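Local coordinates for protein putative Acetyltransferase (Lactobacillus plantarum WCFS1, PDB 3EFA) that probably transfers the acetyl group of acetyl-coenzyme A to an amine of a substrate not yet identified, as a member of the GNAT N-acetyltransferase family, at residues 44-49 with 61-66; 126-131 with 141-146; 4-9 with 49-54. All coordinates share one frame; numbering follows the deposited sequence.

How the contacts relate
From the N terminus, residues 4-9 form the first strand, and contact 3 closes a long loop by pairing it with 49-54, after the chain has passed through helices 12-29 and 34-37. After strand 48-52 the chain turns back, and contact 1 closes the hairpin with 57-66 by joining 44-49 to 61-66. Contacts 3 and 1 cross along the chain and share Ala49, so 48-52 lies between 5-9 and 57-66. Contact 2 comes later in series, closing the C-terminal hairpin 126-131 with 141-146 at the far end of the same seven-stranded sheet. Its centre is about 27 Å from that of contact 3, and strands 57-66, 71-79 and 107-113 lie between.

Contact 1. Residues 44-49 with 61-66; sequences DQCEYA and TLRLEP
The antiparallel hairpin of strands 48-52 and 57-66, part of the N-terminal half of a GNAT sheet, is joined here through residues 44-49 and 61-66. Ala49 and Leu62 form a hydrogen-bonded pair: Ala49 N gives a nearly straight bond (167°) to Leu62 O, and Leu62 N returns one to Ala49 O. That carbonyl accepts a second bond, from Thr61 OG1 at 3.0 Å, the hydroxyl standing above the carbonyl plane while Leu62 N approaches within it. With OG1 anti to the backbone N (chi1 -176°), threonine can satisfy its buried hydroxyl on the neighbouring strand. Two residues on, Leu64 N bonds to Glu47 O at 3.2 Å, and a water accepts from Glu47 N and donates to Leu64 O, bridging the segments where they diverge.

Tyr48 and Arg63, the non-hydrogen-bonded pair, lie side by side. The arginine methylenes run along the ring, Arg63 CD coming within 3.6 Å of Tyr48 CE1, and Cys46 SG packs against Arg63 CG at 3.8 Å. A bend at chi3 (78°) turns the guanidinium so that NE and NH2 grip Glu65 OE2 side-on, from one face of the carboxylate. Arg63 NH1 binds Asp39 and Asp42, and Asp42 also receives Tyr48 OH, so the long arginine suits a place among three carboxylates. On the other face small Ala49 accommodates Leu62 CD1 (3.8 Å), beneath Leu92 and Ala96 of helix 88-102. Helix 12-29 flanks Tyr48, as in the antiparallel part of the mixed, helix-flanked GNAT sheet.

Contact 2. Residues 126-131 with 141-146; sequences RVTAGP and IMHKQL. With FMT (formic acid), chain D.
A classic beta bulge interrupts this pairing: Thr128 and Ala129 both face Ile141, whose carbonyl O takes a short, straight bond from Thr128 N (2.8 Å, 170°) and a weak one from Ala129 N. Ile141 N answers to Ala129 O, while beyond the bulge Arg126 and His143 exchange two regular backbone bonds.

At the bulge, Thr128 OG1, set between its own backbone N and carbonyl carbon (chi1 54°), meets His143 ND1 at 2.9 Å at the edge of the imidazole, the two side chains crossing at about a right angle. His143 NE2 bonds to Glu109, so histidine suits a place where both ring nitrogens find partners. Thr128 CG2 lies 3.6 Å above one face of the Arg126 guanidinium, whose NH1 binds O2 of a formic acid molecule, probably from the crystallisation liquor, at 2.8 Å; its other oxygen accepts from Gln145 N. On the opposite face of the sheet the selenomethionine Met142 brings CE within 4.3 Å of Val127 CG2, and Tyr120 of helix 117-122 packs on Met142. Ala129 touches His111 of the second subunit. Such a bulged antiparallel pair forms the C-terminal hairpin of this GNAT sheet.

Contact 3. Residues 4-9 with 49-54; sequences MKIIFS and AVLYLQ. With FMT (formic acid), chain E.
Ile6 and Leu51 meet in the antiparallel pairing of strand 48-52 with 5-9, an outermost strand of the GNAT sheet within this chain. Four nearly straight backbone bonds hold it: Lys5 and Tyr52 exchange two, the shorter from Tyr52 N to Lys5 O at 2.7 Å, and Ile7 and Val50 exchange two more. The outward N-H of Ile6 instead binds another formic acid molecule, probably also from the liquor.

Leu51 can be followed outward. Its CB lies 4.1 Å from Ile6 CG1, and CG closes on the same atom at 3.8 Å. The branches then divide: CD1 stays against Ile6 CG1 and the selenium of Met4, a selenomethionine, while CD2 reaches Met4 CG at 3.6 Å. With CG anti to the backbone N (chi1 -170°), both methyls fit the apolar surface completed by Trp88 of helix 88-102, a place suited to a branched aliphatic chain. Further along this face Phe8 stacks its ring on Trp99 of that helix.

On the sheet's other face, Ile7 CD1 packs obliquely against Tyr52 CE2 (3.8 Å). Val50 CG1 lies 3.4 Å above one face of the tyrosine ring, displaced toward its periphery, and Tyr52 OH bonds to Asn14 of helix 12-29, so tyrosine, apolar along its ring and polar at its hydroxyl, suits this place. At the ring's edge, in its plane, Lys5 O stands 3.7 Å from Tyr52 CD2.

Contact 1. Residues 44-49 with 61-66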
ATOM      1  N   ASP A  44     -20.622 -11.670 -13.038  0.50 61.78           N
ATOM      2  CA  ASP A  44     -21.755 -12.354 -12.400  0.50 59.09           C
ATOM      3  C   ASP A  44     -21.391 -12.969 -11.059  0.50 56.92           C
ATOM      4  O   ASP A  44     -22.261 -13.265 -10.237  0.50 56.94           O
ATOM      5  CB  ASP A  44     -22.257 -13.485 -13.297  0.50 55.18           C
ATOM      6  CG  ASP A  44     -23.001 -12.983 -14.496  0.50 50.06           C
ATOM      7  OD1 ASP A  44     -23.585 -11.889 -14.393  0.50 58.48           O
ATOM      8  OD2 ASP A  44     -23.003 -13.681 -15.532  0.50 45.96           O
ATOM      9  N   GLN A  45     -20.098 -13.180 -10.867  1.00 49.53           N
ATOM     10  CA  GLN A  45     -19.567 -13.863  -9.693  0.50 55.41           C
ATOM     11  C   GLN A  45     -19.157 -12.895  -8.582  1.00 57.07           C
ATOM     12  O   GLN A  45     -18.825 -13.320  -7.463  1.00 48.51           O
ATOM     13  CB  GLN A  45     -18.348 -14.718 -10.075  0.50 61.86           C
ATOM     14  CG  GLN A  45     -18.668 -16.068 -10.719  0.50 67.12           C
ATOM     15  CD  GLN A  45     -18.375 -16.113 -12.211  0.50 68.11           C
ATOM     16  OE1 GLN A  45     -17.702 -15.235 -12.755  0.50 69.08           O
ATOM     17  NE2 GLN A  45     -18.873 -17.149 -12.877  0.50 66.51           N
ATOM     18  N   CYS A  46     -19.141 -11.594  -8.889  1.00 53.11           N
ATOM     19  CA  CYS A  46     -18.721 -10.593  -7.900  1.00 41.64           C
ATOM     20  C   CYS A  46     -19.818 -10.338  -6.862  1.00 44.01           C
ATOM     21  O   CYS A  46     -20.982 -10.163  -7.221  1.00 35.30           O
ATOM     22  CB  CYS A  46     -18.328  -9.275  -8.573  1.00 42.05           C
ATOM     23  SG  CYS A  46     -17.554  -8.043  -7.445  1.00 39.58           S
ATOM     24  N   GLU A  47     -19.443 -10.316  -5.583  1.00 42.44           N
ATOM     25  CA  GLU A  47     -20.405 -10.075  -4.501  1.00 43.77           C
ATOM     26  C   GLU A  47     -20.459  -8.616  -4.056  1.00 41.55           C
ATOM     27  O   GLU A  47     -19.426  -7.962  -3.937  1.00 38.76           O
ATOM     28  CB  GLU A  47     -20.104 -10.985  -3.310  1.00 40.64           C
ATOM     29  CG  GLU A  47     -20.326 -12.461  -3.642  1.00 49.72           C
ATOM     30  CD  GLU A  47     -20.071 -13.398  -2.478  1.00 48.96           C
ATOM     31  OE1 GLU A  47     -18.946 -13.390  -1.911  1.00 46.25           O
ATOM     32  OE2 GLU A  47     -20.997 -14.168  -2.148  1.00 53.61           O
ATOM     33  N   TYR A  48     -21.663  -8.108  -3.796  1.00 33.79           N
ATOM     34  CA  TYR A  48     -21.808  -6.717  -3.342  1.00 30.27           C
ATOM     35  C   TYR A  48     -22.541  -6.659  -2.004  1.00 38.02           C
ATOM     36  O   TYR A  48     -23.342  -7.531  -1.698  1.00 38.12           O
ATOM     37  CB  TYR A  48     -22.526  -5.866  -4.409  1.00 46.69           C
ATOM     38  CG  TYR A  48     -21.883  -5.967  -5.783  1.00 47.71           C
ATOM     39  CD1 TYR A  48     -20.985  -4.995  -6.227  1.00 39.39           C
ATOM     40  CD2 TYR A  48     -22.144  -7.055  -6.627  1.00 36.21           C
ATOM     41  CE1 TYR A  48     -20.379  -5.090  -7.480  1.00 39.74           C
ATOM     42  CE2 TYR A  48     -21.531  -7.163  -7.881  1.00 37.84           C
ATOM     43  CZ  TYR A  48     -20.648  -6.170  -8.306  1.00 43.92           C
ATOM     44  OH  TYR A  48     -20.024  -6.248  -9.545  1.00 39.92           O
ATOM     45  N   ALA A  49     -22.236  -5.645  -1.195  1.00 40.82           N
ATOM     46  CA  ALA A  49     -22.955  -5.405   0.055  1.00 36.31           C
ATOM     47  C   ALA A  49     -23.933  -4.244  -0.129  1.00 34.53           C
ATOM     48  O   ALA A  49     -23.514  -3.153  -0.513  1.00 34.60           O
ATOM     49  CB  ALA A  49     -21.964  -5.106   1.219  1.00 30.90           C
ATOM     50  N   THR A  61     -24.019   1.221  -0.422  1.00 35.10           N
ATOM     51  CA  THR A  61     -23.410   0.010  -0.990  1.00 31.72           C
ATOM     52  C   THR A  61     -21.879   0.012  -0.954  1.00 30.10           C
ATOM     53  O   THR A  61     -21.246   1.064  -0.908  1.00 37.43           O
ATOM     54  CB  THR A  61     -23.862  -0.228  -2.478  1.00 36.47           C
ATOM     55  OG1 THR A  61     -23.323  -1.466  -2.961  1.00 32.68           O
ATOM     56  CG2 THR A  61     -23.363   0.891  -3.384  1.00 32.15           C
ATOM     57  N   LEU A  62     -21.298  -1.179  -0.979  1.00 34.33           N
ATOM     58  CA  LEU A  62     -19.862  -1.348  -1.227  1.00 38.90           C
ATOM     59  C   LEU A  62     -19.577  -2.662  -1.990  1.00 38.95           C
ATOM     60  O   LEU A  62     -20.404  -3.580  -1.994  1.00 36.12           O
ATOM     61  CB  LEU A  62     -19.051  -1.258   0.081  1.00 45.27           C
ATOM     62  CG  LEU A  62     -19.205  -2.311   1.190  1.00 44.55           C
ATOM     63  CD1 LEU A  62     -18.444  -3.603   0.874  1.00 36.59           C
ATOM     64  CD2 LEU A  62     -18.738  -1.737   2.528  1.00 35.88           C
ATOM     65  N   ARG A  63     -18.419  -2.738  -2.642  1.00 39.09           N
ATOM     66  CA  ARG A  63     -18.048  -3.920  -3.420  1.00 33.20           C
ATOM     67  C   ARG A  63     -17.014  -4.774  -2.671  1.00 38.57           C
ATOM     68  O   ARG A  63     -15.995  -4.262  -2.175  1.00 35.35           O
ATOM     69  CB  ARG A  63     -17.518  -3.516  -4.814  1.00 36.41           C
ATOM     70  CG  ARG A  63     -17.181  -4.714  -5.756  1.00 38.63           C
ATOM     71  CD  ARG A  63     -16.881  -4.289  -7.211  1.00 33.30           C
ATOM     72  NE  ARG A  63     -15.526  -3.742  -7.382  1.00 38.59           N
ATOM     73  CZ  ARG A  63     -14.979  -3.398  -8.551  1.00 40.27           C
ATOM     74  NH1 ARG A  63     -15.665  -3.540  -9.692  1.00 34.65           N
ATOM     75  NH2 ARG A  63     -13.734  -2.914  -8.581  1.00 34.51           N
ATOM     76  N   LEU A  64     -17.265  -6.077  -2.590  1.00 32.80           N
ATOM     77  CA  LEU A  64     -16.312  -6.966  -1.920  1.00 42.44           C
ATOM     78  C   LEU A  64     -15.188  -7.413  -2.875  1.00 44.11           C
ATOM     79  O   LEU A  64     -15.457  -8.021  -3.914  1.00 36.45           O
ATOM     80  CB  LEU A  64     -17.049  -8.148  -1.266  1.00 41.18           C
ATOM     81  CG  LEU A  64     -18.023  -7.609  -0.195  1.00 46.95           C
ATOM     82  CD1 LEU A  64     -19.378  -8.281  -0.197  1.00 41.73           C
ATOM     83  CD2 LEU A  64     -17.404  -7.608   1.219  1.00 41.81           C
ATOM     84  N   GLU A  65     -13.945  -7.062  -2.523  1.00 40.58           N
ATOM     85  CA  GLU A  65     -12.760  -7.336  -3.345  1.00 38.29           C
ATOM     86  C   GLU A  65     -11.650  -8.071  -2.555  1.00 43.36           C
ATOM     87  O   GLU A  65     -10.649  -7.461  -2.141  1.00 42.56           O
ATOM     88  CB  GLU A  65     -12.197  -6.033  -3.952  1.00 31.10           C
ATOM     89  CG  GLU A  65     -13.236  -5.134  -4.640  1.00 35.92           C
ATOM     90  CD  GLU A  65     -12.658  -3.818  -5.183  1.00 50.61           C
ATOM     91  OE1 GLU A  65     -11.410  -3.659  -5.219  1.00 60.08           O
ATOM     92  OE2 GLU A  65     -13.457  -2.934  -5.574  1.00 44.94           O
ATOM     93  N   PRO A  66     -11.803  -9.394  -2.382  1.00 41.26           N
ATOM     94  CA  PRO A  66     -10.783 -10.200  -1.674  1.00 44.45           C
ATOM     95  C   PRO A  66      -9.399 -10.079  -2.325  1.00 49.41           C
ATOM     96  O   PRO A  66      -9.311 -10.085  -3.559  1.00 46.31           O
ATOM     97  CB  PRO A  66     -11.255 -11.647  -1.846  1.00 45.10           C
ATOM     98  CG  PRO A  66     -12.540 -11.608  -2.658  1.00 48.68           C
ATOM     99  CD  PRO A  66     -12.807 -10.201  -3.108  1.00 41.26           C
TER
HETATM  100  O   HOH W   1     -16.511 -10.520  -4.518  1.00 41.36           O

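Contact 2. Residues 126-131 with 141-146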
ATOM      1  N   ARG A 126      -5.632   3.057   9.534  1.00 47.28           N
ATOM      2  CA  ARG A 126      -4.478   3.973   9.498  1.00 49.98           C
ATOM      3  C   ARG A 126      -3.802   4.002   8.107  1.00 45.00           C
ATOM      4  O   ARG A 126      -3.763   2.991   7.407  1.00 41.63           O
ATOM      5  CB  ARG A 126      -3.446   3.596  10.579  1.00 45.87           C
ATOM      6  CG  ARG A 126      -2.837   2.234  10.325  1.00 61.00           C
ATOM      7  CD  ARG A 126      -1.731   1.846  11.299  1.00 63.41           C
ATOM      8  NE  ARG A 126      -0.865   0.821  10.710  1.00 60.24           N
ATOM      9  CZ  ARG A 126      -1.291  -0.381  10.320  1.00 66.35           C
ATOM     10  NH1 ARG A 126      -2.577  -0.714  10.447  1.00 63.25           N
ATOM     11  NH2 ARG A 126      -0.438  -1.252   9.790  1.00 64.16           N
ATOM     12  N   VAL A 127      -3.263   5.157   7.721  1.00 45.30           N
ATOM     13  CA  VAL A 127      -2.521   5.280   6.466  1.00 43.46           C
ATOM     14  C   VAL A 127      -1.270   4.404   6.491  1.00 47.19           C
ATOM     15  O   VAL A 127      -0.515   4.443   7.458  1.00 46.92           O
ATOM     16  CB  VAL A 127      -2.086   6.741   6.208  1.00 49.85           C
ATOM     17  CG1 VAL A 127      -1.312   6.855   4.875  1.00 37.92           C
ATOM     18  CG2 VAL A 127      -3.306   7.684   6.242  1.00 42.84           C
ATOM     19  N   THR A 128      -1.066   3.594   5.450  1.00 45.00           N
ATOM     20  CA  THR A 128       0.190   2.840   5.313  1.00 49.60           C
ATOM     21  C   THR A 128       0.995   3.273   4.092  1.00 43.62           C
ATOM     22  O   THR A 128       2.142   2.880   3.939  1.00 40.25           O
ATOM     23  CB  THR A 128       0.012   1.288   5.258  1.00 52.38           C
ATOM     24  OG1 THR A 128      -0.917   0.933   4.226  1.00 51.85           O
ATOM     25  CG2 THR A 128      -0.447   0.712   6.609  1.00 43.12           C
ATOM     26  N   ALA A 129       0.387   4.073   3.224  1.00 44.43           N
ATOM     27  CA  ALA A 129       1.069   4.569   2.032  1.00 45.18           C
ATOM     28  C   ALA A 129       0.338   5.775   1.433  1.00 49.95           C
ATOM     29  O   ALA A 129      -0.887   5.879   1.526  1.00 46.81           O
ATOM     30  CB  ALA A 129       1.218   3.459   0.993  1.00 36.84           C
ATOM     31  N   GLY A 130       1.099   6.684   0.832  1.00 46.10           N
ATOM     32  CA  GLY A 130       0.533   7.858   0.192  1.00 48.37           C
ATOM     33  C   GLY A 130       0.529   9.070   1.097  1.00 54.30           C
ATOM     34  O   GLY A 130       1.071   9.018   2.205  1.00 60.06           O
ATOM     35  N   PRO A 131      -0.107  10.168   0.651  1.00 62.84           N
ATOM     36  CA  PRO A 131      -0.927  10.353  -0.563  1.00 73.87           C
ATOM     37  C   PRO A 131      -0.197  10.239  -1.912  1.00 76.32           C
ATOM     38  O   PRO A 131       0.991  10.544  -2.004  1.00 78.30           O
ATOM     39  CB  PRO A 131      -1.463  11.787  -0.419  1.00 75.36           C
ATOM     40  CG  PRO A 131      -1.223  12.175   1.001  1.00 70.91           C
ATOM     41  CD  PRO A 131      -0.047  11.390   1.472  1.00 63.30           C
ATOM     42  N   ILE A 141      -3.638   4.850   0.968  1.00 49.35           N
ATOM     43  CA  ILE A 141      -3.795   3.425   1.238  1.00 45.66           C
ATOM     44  C   ILE A 141      -3.920   3.210   2.746  1.00 42.99           C
ATOM     45  O   ILE A 141      -3.044   3.625   3.506  1.00 40.69           O
ATOM     46  CB  ILE A 141      -2.587   2.629   0.675  1.00 48.79           C
ATOM     47  CG1 ILE A 141      -2.258   3.096  -0.749  1.00 43.39           C
ATOM     48  CG2 ILE A 141      -2.846   1.121   0.705  1.00 38.00           C
ATOM     49  CD1 ILE A 141      -3.345   2.821  -1.757  1.00 45.16           C
HETATM   50  N   MSE A 142      -5.006   2.566   3.177  1.00 44.05           N
HETATM   51  CA  MSE A 142      -5.295   2.396   4.605  1.00 49.46           C
HETATM   52  C   MSE A 142      -5.540   0.936   5.010  1.00 47.74           C
HETATM   53  O   MSE A 142      -6.129   0.163   4.261  1.00 45.24           O
HETATM   54  CB  MSE A 142      -6.487   3.281   5.033  1.00 40.38           C
HETATM   55  CG  MSE A 142      -6.364   4.752   4.593  1.00 45.05           C
HETATM   56 SE   MSE A 142      -7.714   6.011   5.310  0.75 52.42          SE
HETATM   57  CE  MSE A 142      -7.113   6.001   7.178  1.00 39.42           C
ATOM     58  N   HIS A 143      -5.090   0.564   6.206  1.00 45.77           N
ATOM     59  CA  HIS A 143      -5.327  -0.786   6.712  1.00 45.53           C
ATOM     60  C   HIS A 143      -5.883  -0.793   8.140  1.00 48.96           C
ATOM     61  O   HIS A 143      -5.776   0.187   8.877  1.00 47.47           O
ATOM     62  CB  HIS A 143      -4.053  -1.648   6.602  1.00 41.98           C
ATOM     63  CG  HIS A 143      -3.673  -1.974   5.188  1.00 45.08           C
ATOM     64  ND1 HIS A 143      -2.695  -1.286   4.500  1.00 39.78           N
ATOM     65  CD2 HIS A 143      -4.174  -2.884   4.316  1.00 44.73           C
ATOM     66  CE1 HIS A 143      -2.599  -1.768   3.273  1.00 41.87           C
ATOM     67  NE2 HIS A 143      -3.488  -2.736   3.135  1.00 43.18           N
ATOM     68  N   LYS A 144      -6.500  -1.907   8.509  1.00 48.04           N
ATOM     69  CA  LYS A 144      -7.036  -2.099   9.847  1.00 50.25           C
ATOM     70  C   LYS A 144      -6.978  -3.579  10.194  1.00 50.26           C
ATOM     71  O   LYS A 144      -7.313  -4.429   9.372  1.00 54.21           O
ATOM     72  CB  LYS A 144      -8.495  -1.620   9.909  1.00 51.73           C
ATOM     73  CG  LYS A 144      -9.194  -1.967  11.221  1.00 51.80           C
ATOM     74  CD  LYS A 144     -10.641  -1.494  11.268  1.00 49.16           C
ATOM     75  CE  LYS A 144     -11.269  -1.862  12.610  1.00 48.82           C
ATOM     76  NZ  LYS A 144     -12.718  -1.509  12.707  1.00 46.46           N
ATOM     77  N   GLN A 145      -6.555  -3.896  11.411  1.00 49.34           N
ATOM     78  CA  GLN A 145      -6.655  -5.272  11.891  1.00 55.88           C
ATOM     79  C   GLN A 145      -8.099  -5.580  12.282  1.00 55.30           C
ATOM     80  O   GLN A 145      -8.728  -4.817  13.014  1.00 52.52           O
ATOM     81  CB  GLN A 145      -5.726  -5.509  13.084  1.00 52.01           C
ATOM     82  CG  GLN A 145      -5.738  -6.950  13.596  1.00 71.55           C
ATOM     83  CD  GLN A 145      -4.458  -7.333  14.343  1.00 87.88           C
ATOM     84  OE1 GLN A 145      -3.467  -6.595  14.332  1.00 91.69           O
ATOM     85  NE2 GLN A 145      -4.477  -8.498  14.986  1.00 87.68           N
ATOM     86  N   LEU A 146      -8.626  -6.692  11.783  1.00 58.81           N
ATOM     87  CA  LEU A 146      -9.997  -7.087  12.112  1.00 57.24           C
ATOM     88  C   LEU A 146     -10.049  -8.049  13.300  1.00 58.50           C
ATOM     89  O   LEU A 146      -9.319  -9.046  13.348  1.00 60.54           O
ATOM     90  CB  LEU A 146     -10.681  -7.710  10.898  1.00 55.66           C
ATOM     91  CG  LEU A 146     -10.715  -6.862   9.626  1.00 54.22           C
ATOM     92  CD1 LEU A 146     -11.440  -7.615   8.526  1.00 49.28           C
ATOM     93  CD2 LEU A 146     -11.372  -5.513   9.883  1.00 51.30           C
TER
HETATM   94  C   FMT D 203      -5.385  -0.694  12.870  1.00 76.60           C
HETATM   95  O1  FMT D 203      -5.143  -1.877  13.128  1.00 69.83           O
HETATM   96  O2  FMT D 203      -4.710   0.024  12.124  1.00 71.34           O

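Contact 3. Residues 4-9 with 49-54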
HETATM    1  N   MSE A   4     -34.984  -2.298   8.585  1.00 66.83           N
HETATM    2  CA  MSE A   4     -33.804  -2.101   7.753  1.00 54.45           C
HETATM    3  C   MSE A   4     -33.134  -3.453   7.506  1.00 50.36           C
HETATM    4  O   MSE A   4     -33.049  -4.281   8.416  1.00 48.58           O
HETATM    5  CB  MSE A   4     -32.838  -1.144   8.465  1.00 49.79           C
HETATM    6  CG  MSE A   4     -31.475  -0.970   7.799  1.00 64.66           C
HETATM    7 SE   MSE A   4     -30.057  -2.181   8.415  0.75 63.16          SE
HETATM    8  CE  MSE A   4     -29.869  -1.502  10.223  1.00 51.06           C
ATOM      9  N   LYS A   5     -32.670  -3.688   6.280  1.00 40.97           N
ATOM     10  CA  LYS A   5     -32.019  -4.962   5.964  1.00 44.64           C
ATOM     11  C   LYS A   5     -30.696  -4.819   5.192  1.00 46.07           C
ATOM     12  O   LYS A   5     -30.549  -3.936   4.343  1.00 41.57           O
ATOM     13  CB  LYS A   5     -32.978  -5.844   5.168  1.00 51.92           C
ATOM     14  CG  LYS A   5     -32.570  -7.302   5.102  1.00 64.86           C
ATOM     15  CD  LYS A   5     -33.530  -8.083   4.212  1.00 77.00           C
ATOM     16  CE  LYS A   5     -33.298  -9.585   4.310  1.00 85.67           C
ATOM     17  NZ  LYS A   5     -34.075 -10.318   3.268  1.00 86.53           N
ATOM     18  N   ILE A   6     -29.748  -5.711   5.474  1.00 42.38           N
ATOM     19  CA  ILE A   6     -28.458  -5.741   4.776  1.00 44.61           C
ATOM     20  C   ILE A   6     -28.242  -7.069   4.038  1.00 43.62           C
ATOM     21  O   ILE A   6     -28.451  -8.135   4.608  1.00 43.92           O
ATOM     22  CB  ILE A   6     -27.284  -5.518   5.764  1.00 40.26           C
ATOM     23  CG1 ILE A   6     -27.337  -4.101   6.356  1.00 35.65           C
ATOM     24  CG2 ILE A   6     -25.938  -5.784   5.079  1.00 32.65           C
ATOM     25  CD1 ILE A   6     -26.433  -3.905   7.606  1.00 41.24           C
ATOM     26  N   ILE A   7     -27.803  -7.000   2.782  1.00 43.04           N
ATOM     27  CA  ILE A   7     -27.625  -8.191   1.947  1.00 33.73           C
ATOM     28  C   ILE A   7     -26.229  -8.295   1.313  1.00 38.78           C
ATOM     29  O   ILE A   7     -25.737  -7.340   0.716  1.00 41.45           O
ATOM     30  CB  ILE A   7     -28.725  -8.262   0.830  1.00 52.26           C
ATOM     31  CG1 ILE A   7     -30.111  -8.423   1.466  1.00 48.37           C
ATOM     32  CG2 ILE A   7     -28.448  -9.401  -0.184  1.00 31.55           C
ATOM     33  CD1 ILE A   7     -31.228  -8.554   0.463  1.00 49.94           C
ATOM     34  N   PHE A   8     -25.605  -9.463   1.458  1.00 45.60           N
ATOM     35  CA  PHE A   8     -24.308  -9.764   0.844  1.00 46.63           C
ATOM     36  C   PHE A   8     -24.483 -10.874  -0.192  1.00 46.90           C
ATOM     37  O   PHE A   8     -24.727 -12.014   0.184  1.00 45.92           O
ATOM     38  CB  PHE A   8     -23.296 -10.269   1.896  1.00 37.60           C
ATOM     39  CG  PHE A   8     -22.958  -9.274   2.974  1.00 38.76           C
ATOM     40  CD1 PHE A   8     -21.985  -8.299   2.766  1.00 37.79           C
ATOM     41  CD2 PHE A   8     -23.575  -9.343   4.225  1.00 42.99           C
ATOM     42  CE1 PHE A   8     -21.660  -7.379   3.780  1.00 38.78           C
ATOM     43  CE2 PHE A   8     -23.258  -8.437   5.245  1.00 43.79           C
ATOM     44  CZ  PHE A   8     -22.302  -7.448   5.023  1.00 42.28           C
ATOM     45  N   SER A   9     -24.334 -10.571  -1.481  1.00 47.12           N
ATOM     46  CA  SER A   9     -24.523 -11.605  -2.511  1.00 43.97           C
ATOM     47  C   SER A   9     -24.293 -11.137  -3.947  1.00 45.18           C
ATOM     48  O   SER A   9     -24.217  -9.936  -4.220  1.00 42.98           O
ATOM     49  CB  SER A   9     -25.932 -12.232  -2.404  1.00 46.15           C
ATOM     50  OG  SER A   9     -26.903 -11.474  -3.113  1.00 37.15           O
ATOM     51  N   ALA A  49     -22.236  -5.645  -1.195  1.00 40.82           N
ATOM     52  CA  ALA A  49     -22.955  -5.405   0.055  1.00 36.31           C
ATOM     53  C   ALA A  49     -23.933  -4.244  -0.129  1.00 34.53           C
ATOM     54  O   ALA A  49     -23.514  -3.153  -0.513  1.00 34.60           O
ATOM     55  CB  ALA A  49     -21.964  -5.106   1.219  1.00 30.90           C
ATOM     56  N   VAL A  50     -25.223  -4.475   0.150  1.00 39.01           N
ATOM     57  CA  VAL A  50     -26.246  -3.434   0.008  1.00 30.97           C
ATOM     58  C   VAL A  50     -27.138  -3.289   1.252  1.00 38.23           C
ATOM     59  O   VAL A  50     -27.662  -4.291   1.763  1.00 39.91           O
ATOM     60  CB  VAL A  50     -27.146  -3.683  -1.259  1.00 43.02           C
ATOM     61  CG1 VAL A  50     -28.204  -2.583  -1.425  1.00 30.94           C
ATOM     62  CG2 VAL A  50     -26.310  -3.800  -2.513  1.00 31.90           C
ATOM     63  N   LEU A  51     -27.314  -2.049   1.728  1.00 37.49           N
ATOM     64  CA  LEU A  51     -28.236  -1.745   2.840  1.00 38.24           C
ATOM     65  C   LEU A  51     -29.579  -1.176   2.341  1.00 39.75           C
ATOM     66  O   LEU A  51     -29.619  -0.172   1.625  1.00 42.23           O
ATOM     67  CB  LEU A  51     -27.583  -0.799   3.872  1.00 41.70           C
ATOM     68  CG  LEU A  51     -28.288  -0.547   5.232  1.00 53.54           C
ATOM     69  CD1 LEU A  51     -27.305  -0.203   6.374  1.00 38.59           C
ATOM     70  CD2 LEU A  51     -29.433   0.510   5.164  1.00 38.08           C
ATOM     71  N   TYR A  52     -30.671  -1.831   2.724  1.00 43.44           N
ATOM     72  CA  TYR A  52     -32.034  -1.459   2.302  1.00 40.28           C
ATOM     73  C   TYR A  52     -32.879  -0.917   3.479  1.00 45.82           C
ATOM     74  O   TYR A  52     -32.922  -1.526   4.564  1.00 46.79           O
ATOM     75  CB  TYR A  52     -32.761  -2.689   1.745  1.00 39.82           C
ATOM     76  CG  TYR A  52     -32.137  -3.357   0.528  1.00 44.01           C
ATOM     77  CD1 TYR A  52     -32.621  -3.097  -0.758  1.00 40.53           C
ATOM     78  CD2 TYR A  52     -31.091  -4.279   0.662  1.00 46.02           C
ATOM     79  CE1 TYR A  52     -32.064  -3.715  -1.880  1.00 35.41           C
ATOM     80  CE2 TYR A  52     -30.527  -4.908  -0.457  1.00 38.43           C
ATOM     81  CZ  TYR A  52     -31.025  -4.622  -1.727  1.00 43.89           C
ATOM     82  OH  TYR A  52     -30.482  -5.238  -2.848  1.00 39.41           O
ATOM     83  N   LEU A  53     -33.548   0.216   3.286  1.00 39.49           N
ATOM     84  CA  LEU A  53     -34.520   0.658   4.292  1.00 50.17           C
ATOM     85  C   LEU A  53     -35.811  -0.115   4.078  1.00 58.72           C
ATOM     86  O   LEU A  53     -36.455  -0.557   5.028  1.00 62.80           O
ATOM     87  CB  LEU A  53     -34.796   2.152   4.199  1.00 51.44           C
ATOM     88  CG  LEU A  53     -33.702   3.071   4.724  1.00 54.91           C
ATOM     89  CD1 LEU A  53     -34.263   4.469   4.901  1.00 54.35           C
ATOM     90  CD2 LEU A  53     -33.153   2.544   6.042  1.00 58.05           C
ATOM     91  N   GLN A  54     -36.178  -0.262   2.811  1.00 54.44           N
ATOM     92  CA  GLN A  54     -37.287  -1.105   2.418  1.00 57.30           C
ATOM     93  C   GLN A  54     -36.776  -1.961   1.273  1.00 59.33           C
ATOM     94  O   GLN A  54     -35.680  -1.710   0.749  1.00 53.23           O
ATOM     95  CB  GLN A  54     -38.473  -0.261   1.950  1.00 70.33           C
ATOM     96  CG  GLN A  54     -38.829   0.903   2.857  1.00 74.96           C
ATOM     97  CD  GLN A  54     -39.797   1.865   2.193  1.00 82.99           C
ATOM     98  OE1 GLN A  54     -40.297   1.605   1.091  1.00 80.01           O
ATOM     99  NE2 GLN A  54     -40.061   2.989   2.853  1.00 87.44           N
TER
HETATM  100  C   FMT E 204     -29.786  -6.529   8.565  1.00 82.86           C
HETATM  101  O1  FMT E 204     -29.425  -6.346   9.736  1.00 83.83           O
HETATM  102  O2  FMT E 204     -29.724  -7.605   7.962  1.00 74.24           O